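Local structure of cell division control protein 73 (Saccharomyces cerevisiae, 3V46) at residues F112-K116 with W134-K138. The protein serves in the Paf1 complex during RNA polymerase II transcription, and this C-terminal Ras-like domain, which does not bind GTP, promotes association of that complex with chromatin. Numbering follows the deposited sequence.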
loop_
_atom_site.group_PDB
_atom_site.type_symbol
_atom_site.label_atom_id
_atom_site.label_comp_id
_atom_site.label_asym_id
_atom_site.label_seq_id
_atom_site.Cartn_x
_atom_site.Cartn_y
_atom_site.Cartn_z
ATOM N N PHE A 112 -9.029 -3.439 9.043
ATOM C CA PHE A 112 -9.174 -3.959 7.682
ATOM C C PHE A 112 -10.625 -4.141 7.259
ATOM O O PHE A 112 -10.907 -4.507 6.116
ATOM C CB PHE A 112 -8.354 -5.235 7.508
ATOM C CG PHE A 112 -6.875 -4.998 7.645
ATOM C CD1 PHE A 112 -6.260 -3.986 6.931
ATOM C CD2 PHE A 112 -6.110 -5.750 8.522
ATOM C CE1 PHE A 112 -4.915 -3.743 7.077
ATOM C CE2 PHE A 112 -4.768 -5.511 8.668
ATOM C CZ PHE A 112 -4.167 -4.502 7.942
ATOM N N GLN A 113 -11.542 -3.840 8.169
ATOM C CA GLN A 113 -12.944 -3.749 7.820
ATOM C C GLN A 113 -13.228 -2.409 7.151
ATOM O O GLN A 113 -14.170 -2.284 6.374
ATOM C CB GLN A 113 -13.818 -3.910 9.062
ATOM C CG GLN A 113 -14.137 -5.348 9.402
ATOM C CD GLN A 113 -15.162 -5.469 10.513
ATOM O OE1 GLN A 113 -14.818 -5.475 11.697
ATOM N NE2 GLN A 113 -16.433 -5.570 10.134
ATOM N N ARG A 114 -12.410 -1.404 7.442
ATOM C CA ARG A 114 -12.686 -0.074 6.923
ATOM C C ARG A 114 -11.574 0.530 6.066
ATOM O O ARG A 114 -11.808 1.546 5.406
ATOM C CB ARG A 114 -13.054 0.868 8.069
ATOM C CG ARG A 114 -11.968 1.074 9.091
ATOM C CD ARG A 114 -12.503 1.904 10.244
ATOM N NE ARG A 114 -12.952 3.209 9.775
ATOM C CZ ARG A 114 -13.959 3.903 10.298
ATOM N NH1 ARG A 114 -14.648 3.432 11.331
ATOM N NH2 ARG A 114 -14.272 5.080 9.784
ATOM N N CYS A 115 -10.386 -0.089 6.065
ATOM C CA CYS A 115 -9.283 0.315 5.194
ATOM C C CYS A 115 -8.824 -0.925 4.441
ATOM O O CYS A 115 -8.687 -1.999 5.021
ATOM C CB CYS A 115 -8.068 0.884 5.966
ATOM S SG CYS A 115 -8.339 2.366 7.001
ATOM N N LYS A 116 -8.563 -0.772 3.154
ATOM C CA LYS A 116 -8.084 -1.869 2.333
ATOM C C LYS A 116 -6.649 -2.228 2.682
ATOM O O LYS A 116 -5.769 -1.375 2.680
ATOM C CB LYS A 116 -8.188 -1.471 0.864
ATOM C CG LYS A 116 -7.599 -2.467 -0.079
ATOM C CD LYS A 116 -8.581 -3.540 -0.388
ATOM C CE LYS A 116 -8.029 -4.505 -1.416
ATOM N NZ LYS A 116 -8.968 -5.621 -1.627
ATOM N N TRP A 134 -5.990 -12.309 8.482
ATOM C CA TRP A 134 -6.374 -10.916 8.277
ATOM C C TRP A 134 -7.124 -10.758 6.974
ATOM O O TRP A 134 -6.826 -11.442 5.982
ATOM C CB TRP A 134 -5.161 -9.995 8.224
ATOM C CG TRP A 134 -4.395 -9.857 9.506
ATOM C CD1 TRP A 134 -4.782 -10.263 10.756
ATOM C CD2 TRP A 134 -3.090 -9.283 9.659
ATOM N NE1 TRP A 134 -3.794 -9.975 11.672
ATOM C CE2 TRP A 134 -2.753 -9.364 11.025
ATOM C CE3 TRP A 134 -2.180 -8.700 8.773
ATOM C CZ2 TRP A 134 -1.538 -8.892 11.520
ATOM C CZ3 TRP A 134 -0.976 -8.228 9.269
ATOM C CH2 TRP A 134 -0.667 -8.329 10.627
ATOM N N ASN A 135 -8.081 -9.832 6.989
ATOM C CA ASN A 135 -8.812 -9.423 5.807
ATOM C C ASN A 135 -7.959 -8.503 4.950
ATOM O O ASN A 135 -8.288 -7.328 4.768
ATOM C CB ASN A 135 -10.078 -8.690 6.231
ATOM C CG ASN A 135 -10.971 -8.321 5.053
ATOM O OD1 ASN A 135 -11.102 -9.079 4.096
ATOM N ND2 ASN A 135 -11.595 -7.156 5.130
ATOM N N VAL A 136 -6.856 -9.046 4.454
ATOM C CA VAL A 136 -5.977 -8.338 3.536
ATOM C C VAL A 136 -5.787 -9.162 2.262
ATOM O O VAL A 136 -5.885 -10.395 2.266
ATOM C CB VAL A 136 -4.583 -8.011 4.172
ATOM C CG1 VAL A 136 -4.754 -7.191 5.448
ATOM C CG2 VAL A 136 -3.770 -9.274 4.417
ATOM N N GLU A 137 -5.525 -8.472 1.163
ATOM C CA GLU A 137 -5.298 -9.137 -0.097
ATOM C C GLU A 137 -3.833 -9.538 -0.175
ATOM O O GLU A 137 -2.958 -8.701 -0.018
ATOM C CB GLU A 137 -5.677 -8.201 -1.240
ATOM C CG GLU A 137 -5.482 -8.779 -2.604
ATOM C CD GLU A 137 -6.213 -7.994 -3.670
ATOM O OE1 GLU A 137 -5.785 -8.068 -4.827
ATOM O OE2 GLU A 137 -7.206 -7.303 -3.362
ATOM N N LYS A 138 -3.571 -10.826 -0.373
ATOM C CA LYS A 138 -2.213 -11.329 -0.499
ATOM C C LYS A 138 -1.827 -11.340 -1.971
ATOM O O LYS A 138 -2.520 -11.942 -2.801
ATOM C CB LYS A 138 -2.105 -12.749 0.068
ATOM C CG LYS A 138 -2.318 -12.864 1.576
ATOM C CD LYS A 138 -3.788 -12.912 1.970
ATOM C CE LYS A 138 -3.937 -12.941 3.487
ATOM N NZ LYS A 138 -5.337 -12.817 3.945
HETATM O O HOH W 1 -8.772 -5.123 3.456
#
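Val136 presses a single methyl onto the ring of Phe112, a clear case of CH-pi packing where a helix end meets a sheet edge. Its CG1 lies 3.5 Å from the centroid of the Phe112 ring, only 5° off the normal, and is nearly equidistant from all six carbons. With CG1 anti to its own carbonyl carbon (chi1 -57°), the valine sets this methyl over the face. Trp134 meets the same ring obliquely, its CE3 4.1 Å from Phe112 CE2 and the planes inclined at 39°; Phe100 packs edge-to-face against both aromatics.

Beside this apolar patch, Asn135, the centre of an inverse gamma turn, swings its amide back to the helix end. Its ND2 donates to Phe112 O at 2.9 Å, a bent bond reaching the oxygen from above the carbonyl plane. A water 2.6 Å from Asn135 O also touches Phe112 O, weakly. The Phe112 contacts thus tie the end of helix 108-114 to segment 134-138, whereas an ion pair bridges the neighbouring parallel strands 116-122 and 136-141 of this Ras-like sheet.

In that pair, on the side of helix 149-166, Lys116 bends at chi2 and brings NZ to 3.0 Å from Glu137 OE2, meeting it nearly along the C-O axis. Tyr155 from that helix binds Glu137 OE1, so both carboxylate oxygens are held, and the lysine charge probably stabilises the ionised acid.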